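Local atomic coordinates of malonyl CoA-acyl carrier protein transacylase (Staphylococcus aureus, PDB entry 3IM9), a protein that catalyses transfer of the malonyl group from malonyl-CoA to holo-acyl carrier protein, supplying malonyl-ACP for fatty acid biosynthesis. Residues A[232-244]-A[259-271]. Numbering follows the deposited sequence.
Sequences FPVVQNVNAQGET and SPVQFINSTEWLI
W269, in the second turn of helix 263-272, lays one face of its indole against the two-stranded antiparallel hairpin 234-243, a worked example of how a flat aromatic ring can seat a hairpin on a helix in the acyltransferase fold. The ring, its CG anti to the backbone N (chi1 -175°), is turned toward the chain at Q241 and G242. Q241 CA stands over the five-membered ring in a CH-pi contact, 4.1 Å from its centroid. G242 N lies over the same face nearer the rim, 3.4 Å from W269 CH2, and G242 brings no side chain to the ring. V235 packs against W269, L270 and S266, its two methyls dividing the work: CG2 meets W269 CZ3 at 3.6 Å and also L270 CD2, whereas CG1 rests on S266 CB. In the turn, the methyl of A240 presses on N265 CB (3.5 Å) and on the backbone of S266. A water donates to both V235 O and S266 OG, and that hydroxyl in turn donates a hydrogen bond to Q262 O.

Toward the active-site side, N237 and V261 run side by side in the same direction, N237 CG 3.6 Å from V261 CG1; V261 also packs near S97 and H207, the probable catalytic pair. Just before the helix, at the N-cap position, Q262 N donates to N237 O at 2.9 Å, in the carbonyl plane and on a lone pair, with an N-H...O angle of 160°.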
loop_
_atom_site.group_PDB
_atom_site.type_symbol
_atom_site.label_atom_id
_atom_site.label_comp_id
_atom_site.label_asym_id
_atom_site.label_seq_id
_atom_site.Cartn_x
_atom_site.Cartn_y
_atom_site.Cartn_z
ATOM N N PHE A 232 0.487 -14.059 11.852
ATOM C CA PHE A 232 -0.266 -13.125 12.705
ATOM C C PHE A 232 -1.208 -12.440 11.664
ATOM O O PHE A 232 -0.892 -12.505 10.453
ATOM C CB PHE A 232 0.639 -12.129 13.495
ATOM C CG PHE A 232 1.763 -11.541 12.662
ATOM C CD1 PHE A 232 3.025 -12.170 12.615
ATOM C CD2 PHE A 232 1.576 -10.364 11.871
ATOM C CE1 PHE A 232 4.067 -11.676 11.855
ATOM C CE2 PHE A 232 2.649 -9.884 11.074
ATOM C CZ PHE A 232 3.855 -10.515 10.996
ATOM N N PRO A 233 -2.332 -11.862 12.141
ATOM C CA PRO A 233 -3.361 -11.385 11.172
ATOM C C PRO A 233 -2.863 -10.192 10.303
ATOM O O PRO A 233 -2.239 -9.255 10.778
ATOM C CB PRO A 233 -4.508 -10.898 12.045
ATOM C CG PRO A 233 -4.337 -11.693 13.469
ATOM C CD PRO A 233 -2.804 -11.806 13.540
ATOM N N VAL A 234 -3.251 -10.301 9.039
ATOM C CA VAL A 234 -3.002 -9.245 8.010
ATOM C C VAL A 234 -4.373 -8.556 7.909
ATOM O O VAL A 234 -5.389 -9.232 7.521
ATOM C CB VAL A 234 -2.603 -9.858 6.714
ATOM C CG1 VAL A 234 -2.438 -8.722 5.658
ATOM C CG2 VAL A 234 -1.322 -10.715 6.825
ATOM N N VAL A 235 -4.457 -7.266 8.220
ATOM C CA VAL A 235 -5.733 -6.535 8.081
ATOM C C VAL A 235 -5.819 -6.130 6.617
ATOM O O VAL A 235 -5.044 -5.295 6.168
ATOM C CB VAL A 235 -5.827 -5.369 9.009
ATOM C CG1 VAL A 235 -7.217 -4.668 8.904
ATOM C CG2 VAL A 235 -5.686 -5.915 10.462
ATOM N N GLN A 236 -6.714 -6.749 5.859
ATOM C CA GLN A 236 -6.725 -6.602 4.401
ATOM C C GLN A 236 -7.457 -5.349 3.955
ATOM O O GLN A 236 -8.453 -4.891 4.573
ATOM C CB GLN A 236 -7.280 -7.841 3.693
ATOM C CG GLN A 236 -6.357 -9.011 4.023
ATOM C CD GLN A 236 -6.528 -10.154 3.000
ATOM O OE1 GLN A 236 -7.382 -11.065 3.190
ATOM N NE2 GLN A 236 -5.749 -10.142 1.933
ATOM N N ASN A 237 -6.943 -4.756 2.846
ATOM C CA ASN A 237 -7.509 -3.530 2.342
ATOM C C ASN A 237 -8.970 -3.659 1.899
ATOM O O ASN A 237 -9.699 -2.666 1.944
ATOM C CB ASN A 237 -6.687 -3.068 1.103
ATOM C CG ASN A 237 -5.339 -2.481 1.416
ATOM O OD1 ASN A 237 -4.948 -2.183 2.588
ATOM N ND2 ASN A 237 -4.596 -2.333 0.351
ATOM N N VAL A 238 -9.348 -4.841 1.389
ATOM C CA VAL A 238 -10.711 -5.013 0.753
ATOM C C VAL A 238 -11.766 -4.913 1.847
ATOM O O VAL A 238 -12.798 -4.309 1.638
ATOM C CB VAL A 238 -10.828 -6.346 -0.026
ATOM C CG1 VAL A 238 -9.984 -6.363 -1.183
ATOM C CG2 VAL A 238 -10.456 -7.557 0.737
ATOM N N ASN A 239 -11.496 -5.521 3.026
ATOM C CA ASN A 239 -12.583 -5.680 4.056
ATOM C C ASN A 239 -12.257 -5.144 5.409
ATOM O O ASN A 239 -13.120 -5.134 6.295
ATOM C CB ASN A 239 -12.956 -7.221 4.150
ATOM C CG ASN A 239 -11.799 -8.083 4.726
ATOM O OD1 ASN A 239 -10.661 -7.614 4.868
ATOM N ND2 ASN A 239 -12.096 -9.367 5.133
ATOM N N ALA A 240 -11.026 -4.619 5.580
ATOM C CA ALA A 240 -10.634 -3.953 6.848
ATOM C C ALA A 240 -10.773 -4.878 8.035
ATOM O O ALA A 240 -11.133 -4.369 9.120
ATOM C CB ALA A 240 -11.411 -2.604 7.070
ATOM N N GLN A 241 -10.455 -6.143 7.876
ATOM C CA GLN A 241 -10.442 -7.019 9.060
ATOM C C GLN A 241 -9.235 -7.929 8.991
ATOM O O GLN A 241 -8.713 -8.204 7.885
ATOM C CB GLN A 241 -11.730 -7.869 9.128
ATOM C CG GLN A 241 -13.015 -7.075 9.248
ATOM C CD GLN A 241 -14.244 -8.000 9.208
ATOM O OE1 GLN A 241 -15.372 -7.560 9.466
ATOM N NE2 GLN A 241 -14.035 -9.250 8.865
ATOM N N GLY A 242 -8.758 -8.395 10.158
ATOM C CA GLY A 242 -7.618 -9.366 10.227
ATOM C C GLY A 242 -7.950 -10.677 9.608
ATOM O O GLY A 242 -9.074 -11.249 9.800
ATOM N N GLU A 243 -7.035 -11.172 8.794
ATOM C CA GLU A 243 -7.233 -12.475 8.098
ATOM C C GLU A 243 -5.976 -13.294 8.315
ATOM O O GLU A 243 -4.859 -12.763 8.273
ATOM C CB GLU A 243 -7.549 -12.385 6.585
ATOM C CG GLU A 243 -8.805 -11.546 6.295
ATOM C CD GLU A 243 -10.082 -12.267 6.706
ATOM O OE1 GLU A 243 -10.029 -13.452 7.213
ATOM O OE2 GLU A 243 -11.156 -11.661 6.483
ATOM N N THR A 244 -6.093 -14.617 8.437
ATOM C CA THR A 244 -4.906 -15.512 8.498
ATOM C C THR A 244 -4.977 -16.633 7.520
ATOM O O THR A 244 -3.961 -17.263 7.205
ATOM C CB THR A 244 -4.681 -16.100 9.948
ATOM O OG1 THR A 244 -5.879 -16.794 10.291
ATOM C CG2 THR A 244 -4.488 -14.975 10.971
ATOM N N SER A 259 -11.208 -3.006 -5.826
ATOM C CA SER A 259 -11.963 -2.555 -4.653
ATOM C C SER A 259 -11.251 -1.405 -3.973
ATOM O O SER A 259 -10.007 -1.324 -4.038
ATOM C CB SER A 259 -12.068 -3.722 -3.651
ATOM O OG SER A 259 -12.712 -4.843 -4.314
ATOM N N PRO A 260 -11.964 -0.548 -3.274
ATOM C CA PRO A 260 -11.341 0.583 -2.562
ATOM C C PRO A 260 -10.427 0.065 -1.431
ATOM O O PRO A 260 -10.705 -0.991 -0.825
ATOM C CB PRO A 260 -12.510 1.386 -1.966
ATOM C CG PRO A 260 -13.735 0.665 -2.433
ATOM C CD PRO A 260 -13.439 -0.544 -3.207
ATOM N N VAL A 261 -9.343 0.807 -1.170
ATOM C CA VAL A 261 -8.448 0.544 -0.026
ATOM C C VAL A 261 -9.046 1.129 1.194
ATOM O O VAL A 261 -9.161 2.358 1.311
ATOM C CB VAL A 261 -7.046 1.138 -0.328
ATOM C CG1 VAL A 261 -6.137 0.962 0.901
ATOM C CG2 VAL A 261 -6.393 0.406 -1.531
ATOM N N GLN A 262 -9.481 0.252 2.098
ATOM C CA GLN A 262 -10.147 0.704 3.330
ATOM C C GLN A 262 -9.175 1.074 4.409
ATOM O O GLN A 262 -9.111 0.415 5.463
ATOM C CB GLN A 262 -11.148 -0.388 3.793
ATOM C CG GLN A 262 -12.177 -0.729 2.702
ATOM C CD GLN A 262 -13.240 0.343 2.556
ATOM O OE1 GLN A 262 -13.301 1.343 3.267
ATOM N NE2 GLN A 262 -14.069 0.170 1.509
ATOM N N PHE A 263 -8.333 2.092 4.192
ATOM C CA PHE A 263 -7.302 2.366 5.202
ATOM C C PHE A 263 -7.837 2.908 6.502
ATOM O O PHE A 263 -7.327 2.481 7.556
ATOM C CB PHE A 263 -6.213 3.296 4.598
ATOM C CG PHE A 263 -4.976 3.375 5.494
ATOM C CD1 PHE A 263 -4.828 4.467 6.325
ATOM C CD2 PHE A 263 -4.077 2.337 5.491
ATOM C CE1 PHE A 263 -3.722 4.535 7.222
ATOM C CE2 PHE A 263 -2.902 2.377 6.322
ATOM C CZ PHE A 263 -2.735 3.496 7.199
ATOM N N ILE A 264 -8.832 3.792 6.441
ATOM C CA ILE A 264 -9.411 4.307 7.712
ATOM C C ILE A 264 -10.009 3.116 8.496
ATOM O O ILE A 264 -9.677 2.974 9.691
ATOM C CB ILE A 264 -10.485 5.371 7.444
ATOM C CG1 ILE A 264 -9.789 6.614 6.845
ATOM C CG2 ILE A 264 -11.188 5.808 8.747
ATOM C CD1 ILE A 264 -10.860 7.631 6.385
ATOM N N ASN A 265 -10.836 2.263 7.857
ATOM C CA ASN A 265 -11.528 1.243 8.664
ATOM C C ASN A 265 -10.534 0.229 9.175
ATOM O O ASN A 265 -10.745 -0.356 10.250
ATOM C CB ASN A 265 -12.593 0.579 7.834
ATOM C CG ASN A 265 -13.807 1.446 7.589
ATOM O OD1 ASN A 265 -14.583 1.134 6.674
ATOM N ND2 ASN A 265 -13.953 2.504 8.310
ATOM N N SER A 266 -9.481 -0.050 8.390
ATOM C CA SER A 266 -8.438 -1.003 8.840
ATOM C C SER A 266 -7.684 -0.417 10.039
ATOM O O SER A 266 -7.365 -1.212 10.999
ATOM C CB SER A 266 -7.441 -1.223 7.731
ATOM O OG SER A 266 -8.024 -1.850 6.605
ATOM N N THR A 267 -7.320 0.876 10.026
ATOM C CA THR A 267 -6.687 1.505 11.147
ATOM C C THR A 267 -7.602 1.414 12.386
ATOM O O THR A 267 -7.117 1.042 13.514
ATOM C CB THR A 267 -6.341 2.975 10.858
ATOM O OG1 THR A 267 -5.408 2.990 9.754
ATOM C CG2 THR A 267 -5.611 3.621 12.049
ATOM N N GLU A 268 -8.871 1.717 12.178
ATOM C CA GLU A 268 -9.853 1.721 13.310
ATOM C C GLU A 268 -10.009 0.305 13.868
ATOM O O GLU A 268 -10.055 0.127 15.120
ATOM C CB GLU A 268 -11.153 2.301 12.850
ATOM C CG GLU A 268 -10.950 3.829 12.636
ATOM C CD GLU A 268 -12.214 4.562 12.238
ATOM O OE1 GLU A 268 -13.086 3.892 11.651
ATOM O OE2 GLU A 268 -12.188 5.823 12.458
ATOM N N TRP A 269 -9.991 -0.713 13.025
ATOM C CA TRP A 269 -10.189 -2.100 13.473
ATOM C C TRP A 269 -9.010 -2.465 14.326
ATOM O O TRP A 269 -9.163 -3.107 15.377
ATOM C CB TRP A 269 -10.306 -3.003 12.282
ATOM C CG TRP A 269 -10.639 -4.430 12.665
ATOM C CD1 TRP A 269 -11.919 -4.989 12.747
ATOM C CD2 TRP A 269 -9.717 -5.503 12.918
ATOM N NE1 TRP A 269 -11.827 -6.342 13.036
ATOM C CE2 TRP A 269 -10.496 -6.685 13.172
ATOM C CE3 TRP A 269 -8.288 -5.571 13.019
ATOM C CZ2 TRP A 269 -9.884 -7.926 13.473
ATOM C CZ3 TRP A 269 -7.686 -6.796 13.288
ATOM C CH2 TRP A 269 -8.495 -7.954 13.520
ATOM N N LEU A 270 -7.814 -2.002 13.961
ATOM C CA LEU A 270 -6.659 -2.389 14.692
ATOM C C LEU A 270 -6.652 -1.708 16.008
ATOM O O LEU A 270 -6.351 -2.374 17.046
ATOM C CB LEU A 270 -5.376 -1.942 13.890
ATOM C CG LEU A 270 -5.093 -3.010 12.850
ATOM C CD1 LEU A 270 -3.991 -2.459 11.859
ATOM C CD2 LEU A 270 -4.602 -4.324 13.424
ATOM N N ILE A 271 -7.050 -0.449 16.046
ATOM C CA ILE A 271 -7.099 0.287 17.343
ATOM C C ILE A 271 -8.187 -0.365 18.256
ATOM O O ILE A 271 -7.923 -0.553 19.478
ATOM C CB ILE A 271 -7.389 1.740 17.084
ATOM C CG1 ILE A 271 -6.176 2.353 16.310
ATOM C CG2 ILE A 271 -7.619 2.490 18.428
ATOM C CD1 ILE A 271 -6.410 3.790 15.876
HETATM O O HOH W 1 -5.859 -2.697 5.179
HETATM O O HOH W 2 -13.096 -2.374 -0.223
#